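RNA-binding protein (Sulfolobus solfataricus, PDB 2NRQ) is of unknown function but belongs to an archaeal family that structurally resembles RNA-binding proteins, although RNA binding itself is thought unlikely. Local coordinates at residues A[24-29]-A[104-109]; A[66-71]-A[121-126]; A[70-75]-A[110-115]; A[79-84]-A[139-144]. One frame throughout, in Å; residues are numbered along the deposited sequence.

Overall arrangement
Contacts 1, 2 and 3 are buried, whereas contact 4 is partly buried, its centre about 17 Å from that of the chain. Contacts 2 and 3 share helix 62-73, whose segment 66-71 packs on strand 121-126 while segment 70-75 meets loop segment 110-115. Contact 1 joins this core through I121, which touches L106 and I27, and borders contact 3 where L106 meets L112. Contact 4 adds the C-terminal helix and adjoins contact 3 through E80 and I84. All four are apolar across their segments, but contact 2 sets a phenylalanine ring edge against a single cysteine sulfur, contacts 1 and 3 set methyls against backbone carbonyls, and contact 4 is largely aliphatic.

Contact 1: A[24-29]-A[104-109]; sequences VNTIES and QYLIAE
T26 and I107 mark the closest backbone approach between segments 24-29 and 104-109, their CA atoms 5.8 Å apart. The apolar contacts are made by short branches. CG2 of I107 lies against T26, 3.5 Å from T26 CB, and the two side chains cross at about a right angle. In I107 the longer branch, CG1, sits between backbone N and carbonyl carbon (chi1 44°), and its end leads away from helix 20-30, so the touching falls to CG2. One residue earlier, L106 reaches across with CD2, which is 3.9 Å from T26 CG2 and 4.3 Å from I27 CG1.

Across the segments the polar atoms make van der Waals contacts. The T26 CG2 methyl rests 3.5 Å from the backbone oxygen L106 O. The T26 hydroxyl, though beside I107 CG2, bonds to K22 O one turn back in its own helix. With chi1 at -65°, OG1 stands beside the backbone N and CG2 anti to it, which turns the methyl toward L106.

The segment axes approach to 9.5 Å at 85°, and 163 Å² is buried in all. I27 and L106 both rest on I121 of strand 121-126, and L106 also touches F30. The arrangement is that of two nearly perpendicular helices packed over the same face of an antiparallel sheet in an α+β fold.

Contact 2: A[66-71]-A[121-126]; sequences EQFFKI and IKCIIS
F68 has CG anti to its backbone N (chi1 174°), which extends the ring from helix 62-73 toward the sheet, while C123 holds SG beside its own N and anti to the carbonyl carbon. These settings bring the thiol to the rim of the ring. SG lies 3.9 Å from F68 CZ, and the direction from the ring centroid to the sulfur is 80° off the ring normal, so this is an edge-on sulfur-aromatic contact, with 5.2 Å from SG to the centroid. The CB of C123 supports the same edge, 4.1 Å from F68 CE2.

Next along the helix, F69 touches through the base of its side chain: F69 CB is 4.4 Å from I125 CG1. The backbones are nearest here too, with the CA atoms of F69 and I125 7.2 Å apart. C123 and I125 both direct CB toward the helix and I124 between them directs it away, the alternation expected of a β-strand with one face turned to a covering helix. The strand is interior to the six-stranded antiparallel sheet: backbone bonds join C123 to L99 and I125 to L97 on one neighbour, and I124 to I9 on the other.

In all, 173 Å² is buried between the segments. Further aromatic contacts surround them. The F68 ring stacks with F60 and also meets F31 with the planes at about 45°, while F69 meets F127 with the planes steeply inclined.

Contact 3: A[70-75]-A[110-115]; sequences KIILEK and HRLVLK
I72 meets L112 twice, once with its side chain and once with its backbone. Its CG2 branch is anti to the backbone N (chi1 -70° places CG1 beside that N) and lies 4.0 Å from L112 CD1; the two side chains cross at about a right angle. The same L112 methyl is 3.9 Å from I72 O, an oxygen that also accepts a backbone hydrogen bond from K75 N three residues on, so CD1 packs beside a carbonyl already engaged in the turn. I72 continues inward to F31 and F101.

Near the C-terminal end of helix 62-73 the opposing chain is the irregular connection from helix 103-109 to strand 121-126. H110, with positive phi (44°), breaks the helical path there, and two residues later L112 points its CB toward helix 62-73. L112 also touches L106 and F101, so this loop leucine joins two helices and strand 96-101 in the core.

L73 points away from L112 and packs against L81. K75 then closes the contact: its CB is 4.1 Å from L112 CD1, and the CA atoms of K75 and L112, 7.3 Å apart, are the nearest pair of the two backbones. The aliphatic base of the lysine lies against the leucine methyl, while its charged end makes a cation-pi interaction with F30. Next to L112, R111 turns its CB away from segment 70-75 and forms a salt bridge with E77.

Contact 4: A[79-84]-A[139-144]; sequences SELMLI and KKLVNS
L81 and V142 are the centre of a largely aliphatic helix-helix contact on the periphery of the fold, where helix 78-85 receives the C-terminal helix 134-145 about 17 Å from the centre of the chain to that of the contact. The evidence for a roughly antiparallel pairing is an angle of 149° between the segment directions, with the axes 10.0 Å apart at closest approach. The backbones come nearest at M82 and V142, whose CA atoms are 6.4 Å apart.

L81 and V142 both direct CB toward the partner helix, and their side chains slide past each other in opposite directions. CG2 of V142 settles against the branch point of the leucine, 3.4 Å from L81 CG and 3.7 Å from L81 CD2. That methyl is anti to the carbonyl carbon of V142, with CG1 anti to the backbone N (chi1 161°), so the valine offers a different branch to each neighbour. Its CG1 lies near selenomethionine M82 SE, a doubtful detail because M82 was deposited in two conformers.

L141 starts beside the interface and its end comes nearer, bringing L141 CD2 to 4.2 Å from L81 CD2. L141 also touches L73 of helix 62-73, so the C-terminal helix is held against two helices at once.

The 178 Å² buried here comes mainly from L81 and V142, with a share from M82 that depends on the conformer. Across these segments the contact rests on apolar burial, with no hydrogen bond or salt bridge between them.

Contact 1: A[24-29]-A[104-109]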
loop_
_atom_site.group_PDB
_atom_site.type_symbol
_atom_site.label_atom_id
_atom_site.label_comp_id
_atom_site.label_asym_id
_atom_site.label_seq_id
_atom_site.Cartn_x
_atom_site.Cartn_y
_atom_site.Cartn_z
ATOM N N VAL A 24 3.853 -4.532 -11.520
ATOM C CA VAL A 24 3.476 -3.188 -11.959
ATOM C C VAL A 24 2.050 -3.179 -12.463
ATOM O O VAL A 24 1.232 -2.371 -12.018
ATOM C CB VAL A 24 4.390 -2.682 -13.121
ATOM C CG1 VAL A 24 3.908 -1.314 -13.616
ATOM C CG2 VAL A 24 5.832 -2.592 -12.649
ATOM N N ASN A 25 1.764 -4.081 -13.402
ATOM C CA ASN A 25 0.429 -4.160 -13.973
ATOM C C ASN A 25 -0.583 -4.435 -12.891
ATOM O O ASN A 25 -1.625 -3.769 -12.826
ATOM C CB ASN A 25 0.342 -5.249 -15.028
ATOM C CG ASN A 25 1.309 -5.032 -16.167
ATOM O OD1 ASN A 25 1.591 -3.890 -16.548
ATOM N ND2 ASN A 25 1.818 -6.129 -16.733
ATOM N N THR A 26 -0.272 -5.404 -12.033
ATOM C CA THR A 26 -1.179 -5.738 -10.949
ATOM C C THR A 26 -1.480 -4.491 -10.133
ATOM O O THR A 26 -2.646 -4.143 -9.929
ATOM C CB THR A 26 -0.597 -6.822 -10.010
ATOM O OG1 THR A 26 -0.442 -8.048 -10.729
ATOM C CG2 THR A 26 -1.535 -7.067 -8.832
ATOM N N ILE A 27 -0.435 -3.807 -9.676
ATOM C CA ILE A 27 -0.643 -2.608 -8.866
ATOM C C ILE A 27 -1.356 -1.472 -9.601
ATOM O O ILE A 27 -2.304 -0.885 -9.080
ATOM C CB ILE A 27 0.688 -2.093 -8.286
ATOM C CG1 ILE A 27 1.281 -3.154 -7.349
ATOM C CG2 ILE A 27 0.463 -0.784 -7.559
ATOM C CD1 ILE A 27 2.508 -2.716 -6.595
ATOM N N GLU A 28 -0.920 -1.167 -10.817
ATOM C CA GLU A 28 -1.552 -0.084 -11.559
ATOM C C GLU A 28 -3.009 -0.415 -11.903
ATOM O O GLU A 28 -3.845 0.481 -12.065
ATOM C CB GLU A 28 -0.737 0.239 -12.813
ATOM C CG GLU A 28 0.704 0.519 -12.475
ATOM C CD GLU A 28 1.486 1.174 -13.589
ATOM O OE1 GLU A 28 1.402 0.716 -14.746
ATOM O OE2 GLU A 28 2.202 2.149 -13.294
ATOM N N SER A 29 -3.320 -1.698 -12.003
ATOM C CA SER A 29 -4.689 -2.092 -12.290
ATOM C C SER A 29 -5.523 -2.079 -11.009
ATOM O O SER A 29 -6.568 -1.428 -10.921
ATOM C CB SER A 29 -4.719 -3.488 -12.883
ATOM O OG SER A 29 -6.045 -3.961 -12.870
ATOM N N GLN A 104 2.660 -11.540 -2.833
ATOM C CA GLN A 104 2.138 -12.802 -3.360
ATOM C C GLN A 104 0.621 -12.762 -3.519
ATOM O O GLN A 104 0.097 -12.991 -4.606
ATOM C CB GLN A 104 2.511 -13.959 -2.425
ATOM C CG GLN A 104 4.012 -14.115 -2.110
ATOM C CD GLN A 104 4.510 -13.230 -0.958
ATOM O OE1 GLN A 104 5.521 -13.537 -0.318
ATOM N NE2 GLN A 104 3.813 -12.129 -0.701
ATOM N N TYR A 105 -0.071 -12.465 -2.426
ATOM C CA TYR A 105 -1.522 -12.394 -2.424
ATOM C C TYR A 105 -2.155 -11.417 -3.406
ATOM O O TYR A 105 -3.225 -11.694 -3.957
ATOM C CB TYR A 105 -2.018 -12.065 -1.022
ATOM C CG TYR A 105 -2.130 -13.273 -0.134
ATOM C CD1 TYR A 105 -3.106 -14.237 -0.364
ATOM C CD2 TYR A 105 -1.257 -13.461 0.930
ATOM C CE1 TYR A 105 -3.213 -15.350 0.441
ATOM C CE2 TYR A 105 -1.353 -14.571 1.740
ATOM C CZ TYR A 105 -2.334 -15.515 1.493
ATOM O OH TYR A 105 -2.439 -16.617 2.313
ATOM N N LEU A 106 -1.514 -10.273 -3.628
ATOM C CA LEU A 106 -2.084 -9.283 -4.536
ATOM C C LEU A 106 -1.919 -9.665 -6.004
ATOM O O LEU A 106 -2.856 -9.550 -6.788
ATOM C CB LEU A 106 -1.462 -7.906 -4.299
ATOM C CG LEU A 106 -2.335 -6.772 -4.843
ATOM C CD1 LEU A 106 -3.371 -6.403 -3.792
ATOM C CD2 LEU A 106 -1.495 -5.560 -5.191
ATOM N N ILE A 107 -0.732 -10.125 -6.378
ATOM C CA ILE A 107 -0.485 -10.499 -7.763
ATOM C C ILE A 107 -1.076 -11.858 -8.136
ATOM O O ILE A 107 -1.359 -12.125 -9.306
ATOM C CB ILE A 107 1.031 -10.499 -8.075
ATOM C CG1 ILE A 107 1.796 -11.167 -6.938
ATOM C CG2 ILE A 107 1.518 -9.077 -8.281
ATOM C CD1 ILE A 107 3.295 -11.109 -7.079
ATOM N N ALA A 108 -1.272 -12.712 -7.139
ATOM C CA ALA A 108 -1.819 -14.032 -7.394
ATOM C C ALA A 108 -3.325 -14.130 -7.174
ATOM O O ALA A 108 -3.982 -14.960 -7.803
ATOM C CB ALA A 108 -1.099 -15.056 -6.547
ATOM N N GLU A 109 -3.883 -13.287 -6.305
ATOM C CA GLU A 109 -5.321 -13.330 -6.033
ATOM C C GLU A 109 -5.992 -11.976 -5.862
ATOM O O GLU A 109 -7.095 -11.905 -5.331
ATOM C CB GLU A 109 -5.593 -14.159 -4.776
ATOM C CG GLU A 109 -5.180 -15.612 -4.894
ATOM C CD GLU A 109 -5.220 -16.335 -3.567
ATOM O OE1 GLU A 109 -6.318 -16.435 -2.969
ATOM O OE2 GLU A 109 -4.147 -16.803 -3.125
#

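Contact 2: A[66-71]-A[121-126]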
loop_
_atom_site.group_PDB
_atom_site.type_symbol
_atom_site.label_atom_id
_atom_site.label_comp_id
_atom_site.label_asym_id
_atom_site.label_seq_id
_atom_site.Cartn_x
_atom_site.Cartn_y
_atom_site.Cartn_z
ATOM N N GLU A 66 -6.982 10.923 0.198
ATOM C CA GLU A 66 -8.142 10.348 0.863
ATOM C C GLU A 66 -8.750 9.277 -0.029
ATOM O O GLU A 66 -9.114 8.199 0.445
ATOM C CB GLU A 66 -9.174 11.446 1.177
ATOM N N GLN A 67 -8.837 9.562 -1.323
ATOM C CA GLN A 67 -9.421 8.606 -2.253
ATOM C C GLN A 67 -8.630 7.299 -2.363
ATOM O O GLN A 67 -9.195 6.258 -2.693
ATOM C CB GLN A 67 -9.579 9.239 -3.637
ATOM C CG GLN A 67 -10.403 10.523 -3.647
ATOM C CD GLN A 67 -11.731 10.391 -2.898
ATOM O OE1 GLN A 67 -12.480 9.418 -3.084
ATOM N NE2 GLN A 67 -12.034 11.380 -2.051
ATOM N N PHE A 68 -7.330 7.350 -2.083
ATOM C CA PHE A 68 -6.494 6.150 -2.147
ATOM C C PHE A 68 -6.768 5.274 -0.928
ATOM O O PHE A 68 -6.903 4.048 -1.027
ATOM C CB PHE A 68 -5.013 6.527 -2.186
ATOM C CG PHE A 68 -4.090 5.348 -2.105
ATOM C CD1 PHE A 68 -4.049 4.415 -3.127
ATOM C CD2 PHE A 68 -3.275 5.161 -0.991
ATOM C CE1 PHE A 68 -3.214 3.318 -3.048
ATOM C CE2 PHE A 68 -2.433 4.062 -0.899
ATOM C CZ PHE A 68 -2.403 3.137 -1.930
ATOM N N PHE A 69 -6.836 5.916 0.231
ATOM C CA PHE A 69 -7.126 5.206 1.466
ATOM C C PHE A 69 -8.485 4.558 1.288
ATOM O O PHE A 69 -8.666 3.368 1.539
ATOM C CB PHE A 69 -7.177 6.184 2.638
ATOM C CG PHE A 69 -7.406 5.528 3.964
ATOM C CD1 PHE A 69 -7.078 4.189 4.160
ATOM C CD2 PHE A 69 -7.889 6.262 5.041
ATOM C CE1 PHE A 69 -7.223 3.591 5.411
ATOM C CE2 PHE A 69 -8.037 5.674 6.304
ATOM C CZ PHE A 69 -7.702 4.337 6.486
ATOM N N LYS A 70 -9.431 5.369 0.836
ATOM C CA LYS A 70 -10.795 4.930 0.606
ATOM C C LYS A 70 -10.821 3.671 -0.253
ATOM O O LYS A 70 -11.436 2.679 0.119
ATOM C CB LYS A 70 -11.579 6.055 -0.073
ATOM C CG LYS A 70 -13.066 6.079 0.230
ATOM C CD LYS A 70 -13.488 7.420 0.841
ATOM C CE LYS A 70 -12.828 7.659 2.212
ATOM N NZ LYS A 70 -13.428 8.796 2.994
ATOM N N ILE A 71 -10.142 3.700 -1.395
ATOM C CA ILE A 71 -10.142 2.533 -2.267
ATOM C C ILE A 71 -9.520 1.307 -1.602
ATOM O O ILE A 71 -9.921 0.184 -1.887
ATOM C CB ILE A 71 -9.462 2.842 -3.639
ATOM C CG1 ILE A 71 -8.979 1.553 -4.306
ATOM C CG2 ILE A 71 -8.352 3.825 -3.463
ATOM C CD1 ILE A 71 -10.092 0.669 -4.792
ATOM N N ILE A 121 4.228 -4.796 -0.383
ATOM C CA ILE A 121 3.765 -3.633 -1.136
ATOM C C ILE A 121 3.357 -2.697 -0.010
ATOM O O ILE A 121 2.324 -2.892 0.621
ATOM C CB ILE A 121 2.522 -3.931 -1.988
ATOM C CG1 ILE A 121 2.888 -4.876 -3.135
ATOM C CG2 ILE A 121 1.950 -2.625 -2.528
ATOM C CD1 ILE A 121 1.693 -5.361 -3.930
ATOM N N LYS A 122 4.171 -1.686 0.246
ATOM C CA LYS A 122 3.915 -0.774 1.347
ATOM C C LYS A 122 3.051 0.443 1.011
ATOM O O LYS A 122 3.338 1.189 0.073
ATOM C CB LYS A 122 5.256 -0.324 1.922
ATOM C CG LYS A 122 5.181 0.233 3.315
ATOM C CD LYS A 122 6.551 0.636 3.797
ATOM C CE LYS A 122 7.467 -0.564 3.912
ATOM N NZ LYS A 122 8.878 -0.161 4.169
ATOM N N CYS A 123 1.990 0.639 1.786
ATOM C CA CYS A 123 1.109 1.777 1.582
ATOM C C CYS A 123 1.151 2.664 2.811
ATOM O O CYS A 123 0.675 2.287 3.869
ATOM C CB CYS A 123 -0.310 1.303 1.337
ATOM S SG CYS A 123 -0.474 0.281 -0.126
ATOM N N ILE A 124 1.722 3.850 2.660
ATOM C CA ILE A 124 1.856 4.793 3.762
ATOM C C ILE A 124 0.913 5.969 3.621
ATOM O O ILE A 124 1.036 6.745 2.682
ATOM C CB ILE A 124 3.294 5.341 3.840
ATOM C CG1 ILE A 124 4.277 4.175 4.000
ATOM C CG2 ILE A 124 3.425 6.339 4.996
ATOM C CD1 ILE A 124 5.711 4.553 3.794
ATOM N N ILE A 125 -0.015 6.098 4.568
ATOM C CA ILE A 125 -0.976 7.192 4.574
ATOM C C ILE A 125 -0.604 8.231 5.633
ATOM O O ILE A 125 -0.196 7.886 6.739
ATOM C CB ILE A 125 -2.404 6.689 4.866
ATOM C CG1 ILE A 125 -2.898 5.796 3.727
ATOM C CG2 ILE A 125 -3.345 7.864 5.026
ATOM C CD1 ILE A 125 -2.247 4.457 3.694
ATOM N N SER A 126 -0.743 9.505 5.288
ATOM C CA SER A 126 -0.424 10.574 6.220
ATOM C C SER A 126 -1.699 11.317 6.598
ATOM O O SER A 126 -2.439 11.791 5.739
ATOM C CB SER A 126 0.570 11.535 5.585
ATOM O OG SER A 126 1.532 10.808 4.847
#

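Contact 3: A[70-75]-A[110-115]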
loop_
_atom_site.group_PDB
_atom_site.type_symbol
_atom_site.label_atom_id
_atom_site.label_comp_id
_atom_site.label_asym_id
_atom_site.label_seq_id
_atom_site.Cartn_x
_atom_site.Cartn_y
_atom_site.Cartn_z
ATOM N N LYS A 70 -9.431 5.369 0.836
ATOM C CA LYS A 70 -10.795 4.930 0.606
ATOM C C LYS A 70 -10.821 3.671 -0.253
ATOM O O LYS A 70 -11.436 2.679 0.119
ATOM C CB LYS A 70 -11.579 6.055 -0.073
ATOM C CG LYS A 70 -13.066 6.079 0.230
ATOM C CD LYS A 70 -13.488 7.420 0.841
ATOM C CE LYS A 70 -12.828 7.659 2.212
ATOM N NZ LYS A 70 -13.428 8.796 2.994
ATOM N N ILE A 71 -10.142 3.700 -1.395
ATOM C CA ILE A 71 -10.142 2.533 -2.267
ATOM C C ILE A 71 -9.520 1.307 -1.602
ATOM O O ILE A 71 -9.921 0.184 -1.887
ATOM C CB ILE A 71 -9.462 2.842 -3.639
ATOM C CG1 ILE A 71 -8.979 1.553 -4.306
ATOM C CG2 ILE A 71 -8.352 3.825 -3.463
ATOM C CD1 ILE A 71 -10.092 0.669 -4.792
ATOM N N ILE A 72 -8.555 1.511 -0.709
ATOM C CA ILE A 72 -7.941 0.385 0.002
ATOM C C ILE A 72 -8.993 -0.203 0.952
ATOM O O ILE A 72 -9.118 -1.423 1.105
ATOM C CB ILE A 72 -6.733 0.833 0.855
ATOM C CG1 ILE A 72 -5.570 1.243 -0.046
ATOM C CG2 ILE A 72 -6.302 -0.292 1.772
ATOM C CD1 ILE A 72 -4.387 1.786 0.714
ATOM N N LEU A 73 -9.745 0.690 1.586
ATOM C CA LEU A 73 -10.793 0.306 2.519
ATOM C C LEU A 73 -11.925 -0.435 1.838
ATOM O O LEU A 73 -12.545 -1.302 2.436
ATOM C CB LEU A 73 -11.360 1.545 3.215
ATOM C CG LEU A 73 -10.466 2.198 4.267
ATOM C CD1 LEU A 73 -11.140 3.451 4.794
ATOM C CD2 LEU A 73 -10.201 1.209 5.396
ATOM N N GLU A 74 -12.193 -0.091 0.586
ATOM C CA GLU A 74 -13.278 -0.717 -0.156
ATOM C C GLU A 74 -12.840 -1.998 -0.829
ATOM O O GLU A 74 -13.647 -2.672 -1.464
ATOM C CB GLU A 74 -13.802 0.257 -1.208
ATOM C CG GLU A 74 -13.944 1.667 -0.660
ATOM C CD GLU A 74 -14.195 2.699 -1.734
ATOM O OE1 GLU A 74 -13.586 2.588 -2.825
ATOM O OE2 GLU A 74 -14.990 3.632 -1.481
ATOM N N LYS A 75 -11.564 -2.340 -0.691
ATOM C CA LYS A 75 -11.042 -3.543 -1.318
ATOM C C LYS A 75 -10.594 -4.570 -0.300
ATOM O O LYS A 75 -10.693 -5.771 -0.536
ATOM C CB LYS A 75 -9.863 -3.193 -2.214
ATOM C CG LYS A 75 -10.219 -2.380 -3.442
ATOM C CD LYS A 75 -10.240 -3.236 -4.690
ATOM C CE LYS A 75 -10.149 -2.369 -5.927
ATOM N NZ LYS A 75 -9.981 -3.182 -7.159
ATOM N N HIS A 110 -5.344 -10.905 -6.304
ATOM C CA HIS A 110 -5.918 -9.568 -6.164
ATOM C C HIS A 110 -6.493 -9.405 -4.763
ATOM O O HIS A 110 -7.612 -8.927 -4.601
ATOM C CB HIS A 110 -7.033 -9.345 -7.190
ATOM C CG HIS A 110 -6.555 -9.304 -8.607
ATOM N ND1 HIS A 110 -5.764 -10.292 -9.156
ATOM C CD2 HIS A 110 -6.773 -8.406 -9.596
ATOM C CE1 HIS A 110 -5.517 -10.004 -10.422
ATOM N NE2 HIS A 110 -6.119 -8.863 -10.714
ATOM N N ARG A 111 -5.730 -9.798 -3.750
ATOM C CA ARG A 111 -6.222 -9.696 -2.385
ATOM C C ARG A 111 -5.244 -9.033 -1.426
ATOM O O ARG A 111 -4.073 -9.410 -1.345
ATOM C CB ARG A 111 -6.593 -11.087 -1.875
ATOM C CG ARG A 111 -7.573 -11.078 -0.720
ATOM C CD ARG A 111 -8.409 -12.342 -0.736
ATOM N NE ARG A 111 -7.596 -13.530 -0.516
ATOM C CZ ARG A 111 -7.183 -13.932 0.680
ATOM N NH1 ARG A 111 -7.510 -13.240 1.769
ATOM N NH2 ARG A 111 -6.435 -15.024 0.788
ATOM N N LEU A 112 -5.740 -8.037 -0.702
ATOM C CA LEU A 112 -4.936 -7.302 0.256
ATOM C C LEU A 112 -4.849 -8.045 1.573
ATOM O O LEU A 112 -5.805 -8.086 2.331
ATOM C CB LEU A 112 -5.541 -5.925 0.497
ATOM C CG LEU A 112 -5.391 -4.900 -0.616
ATOM C CD1 LEU A 112 -6.256 -3.673 -0.312
ATOM C CD2 LEU A 112 -3.918 -4.526 -0.740
ATOM N N VAL A 113 -3.695 -8.627 1.847
ATOM C CA VAL A 113 -3.489 -9.364 3.083
ATOM C C VAL A 113 -2.272 -8.799 3.796
ATOM O O VAL A 113 -1.157 -8.874 3.286
ATOM C CB VAL A 113 -3.263 -10.863 2.797
ATOM C CG1 VAL A 113 -2.811 -11.571 4.052
ATOM C CG2 VAL A 113 -4.536 -11.483 2.269
ATOM N N LEU A 114 -2.488 -8.217 4.970
ATOM C CA LEU A 114 -1.386 -7.653 5.731
ATOM C C LEU A 114 -0.253 -8.666 5.867
ATOM O O LEU A 114 -0.486 -9.872 5.947
ATOM C CB LEU A 114 -1.877 -7.225 7.109
ATOM C CG LEU A 114 -2.117 -5.727 7.341
ATOM C CD1 LEU A 114 -2.859 -5.114 6.180
ATOM C CD2 LEU A 114 -2.905 -5.546 8.647
ATOM N N LYS A 115 0.978 -8.172 5.874
ATOM C CA LYS A 115 2.155 -9.027 6.005
ATOM C C LYS A 115 3.155 -8.262 6.853
ATOM O O LYS A 115 2.995 -7.066 7.081
ATOM C CB LYS A 115 2.748 -9.330 4.623
ATOM C CG LYS A 115 3.955 -10.263 4.616
ATOM C CD LYS A 115 4.433 -10.504 3.182
ATOM C CE LYS A 115 5.506 -11.594 3.084
ATOM N NZ LYS A 115 6.796 -11.208 3.722
#

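Contact 4: A[79-84]-A[139-144]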
loop_
_atom_site.group_PDB
_atom_site.type_symbol
_atom_site.label_atom_id
_atom_site.label_comp_id
_atom_site.label_asym_id
_atom_site.label_seq_id
_atom_site.Cartn_x
_atom_site.Cartn_y
_atom_site.Cartn_z
ATOM N N SER A 79 -11.848 -8.996 7.660
ATOM C CA SER A 79 -10.933 -9.713 8.532
ATOM C C SER A 79 -9.654 -8.887 8.717
ATOM O O SER A 79 -9.345 -8.436 9.823
ATOM C CB SER A 79 -10.618 -11.066 7.897
ATOM O OG SER A 79 -9.846 -11.870 8.757
ATOM N N GLU A 80 -8.934 -8.670 7.618
ATOM C CA GLU A 80 -7.693 -7.895 7.623
ATOM C C GLU A 80 -7.876 -6.470 8.153
ATOM O O GLU A 80 -6.974 -5.924 8.799
ATOM C CB GLU A 80 -7.107 -7.841 6.205
ATOM C CG GLU A 80 -6.938 -9.207 5.534
ATOM C CD GLU A 80 -5.879 -10.085 6.187
ATOM O OE1 GLU A 80 -5.778 -11.270 5.810
ATOM O OE2 GLU A 80 -5.146 -9.603 7.069
ATOM N N LEU A 81 -9.033 -5.871 7.875
ATOM C CA LEU A 81 -9.332 -4.505 8.322
ATOM C C LEU A 81 -9.326 -4.425 9.855
ATOM O O LEU A 81 -8.696 -3.540 10.458
ATOM C CB LEU A 81 -10.694 -4.064 7.785
ATOM C CG LEU A 81 -11.129 -2.648 8.169
ATOM C CD1 LEU A 81 -10.031 -1.637 7.819
ATOM C CD2 LEU A 81 -12.438 -2.322 7.464
HETATM N N MSE A 82 -10.033 -5.361 10.479
HETATM C CA MSE A 82 -10.087 -5.431 11.923
HETATM C C MSE A 82 -8.659 -5.636 12.432
HETATM O O MSE A 82 -8.220 -4.989 13.399
HETATM C CB MSE A 82 -10.963 -6.601 12.340
HETATM C CG MSE A 82 -10.937 -6.858 13.837
HETATM SE SE MSE A 82 -11.600 -5.311 14.843
HETATM C CE MSE A 82 -9.935 -4.587 15.505
ATOM N N LEU A 83 -7.938 -6.529 11.759
ATOM C CA LEU A 83 -6.563 -6.818 12.116
ATOM C C LEU A 83 -5.776 -5.513 12.156
ATOM O O LEU A 83 -4.827 -5.384 12.923
ATOM C CB LEU A 83 -5.962 -7.763 11.093
ATOM C CG LEU A 83 -4.642 -8.453 11.439
ATOM C CD1 LEU A 83 -4.793 -9.226 12.747
ATOM C CD2 LEU A 83 -4.244 -9.404 10.297
ATOM N N ILE A 84 -6.166 -4.541 11.334
ATOM C CA ILE A 84 -5.481 -3.252 11.346
ATOM C C ILE A 84 -5.842 -2.536 12.637
ATOM O O ILE A 84 -4.977 -2.257 13.460
ATOM C CB ILE A 84 -5.893 -2.343 10.164
ATOM C CG1 ILE A 84 -5.376 -2.919 8.844
ATOM C CG2 ILE A 84 -5.333 -0.943 10.370
ATOM C CD1 ILE A 84 -5.867 -2.162 7.619
ATOM N N LYS A 139 -12.818 2.172 12.693
ATOM C CA LYS A 139 -13.704 1.469 13.607
ATOM C C LYS A 139 -15.142 1.639 13.136
ATOM O O LYS A 139 -15.865 0.659 12.968
ATOM C CB LYS A 139 -13.544 2.016 15.025
ATOM C CG LYS A 139 -14.542 1.446 16.018
ATOM C CD LYS A 139 -13.905 1.204 17.372
ATOM C CE LYS A 139 -13.291 2.466 17.936
ATOM N NZ LYS A 139 -12.639 2.205 19.249
ATOM N N LYS A 140 -15.552 2.883 12.918
ATOM C CA LYS A 140 -16.900 3.150 12.446
ATOM C C LYS A 140 -17.120 2.397 11.142
ATOM O O LYS A 140 -18.235 1.990 10.834
ATOM C CB LYS A 140 -17.098 4.636 12.230
ATOM N N LEU A 141 -16.054 2.210 10.369
ATOM C CA LEU A 141 -16.173 1.491 9.107
ATOM C C LEU A 141 -16.229 -0.001 9.383
ATOM O O LEU A 141 -17.084 -0.706 8.850
ATOM C CB LEU A 141 -14.994 1.791 8.186
ATOM C CG LEU A 141 -15.141 1.043 6.857
ATOM C CD1 LEU A 141 -16.448 1.456 6.184
ATOM C CD2 LEU A 141 -13.952 1.333 5.960
ATOM N N VAL A 142 -15.296 -0.477 10.204
ATOM C CA VAL A 142 -15.257 -1.883 10.590
ATOM C C VAL A 142 -16.637 -2.190 11.149
ATOM O O VAL A 142 -17.292 -3.155 10.746
ATOM C CB VAL A 142 -14.205 -2.133 11.701
ATOM C CG1 VAL A 142 -14.481 -3.452 12.406
ATOM C CG2 VAL A 142 -12.811 -2.155 11.102
ATOM N N ASN A 143 -17.066 -1.336 12.075
ATOM C CA ASN A 143 -18.362 -1.451 12.726
ATOM C C ASN A 143 -19.477 -1.394 11.690
ATOM O O ASN A 143 -20.417 -2.190 11.728
ATOM C CB ASN A 143 -18.521 -0.318 13.740
ATOM C CG ASN A 143 -19.870 -0.328 14.417
ATOM O OD1 ASN A 143 -20.756 0.456 14.071
ATOM N ND2 ASN A 143 -20.040 -1.223 15.388
ATOM N N SER A 144 -19.361 -0.457 10.756
ATOM C CA SER A 144 -20.358 -0.306 9.706
ATOM C C SER A 144 -20.492 -1.581 8.881
ATOM O O SER A 144 -21.574 -2.151 8.769
ATOM C CB SER A 144 -19.983 0.856 8.791
ATOM O OG SER A 144 -20.916 0.981 7.729
#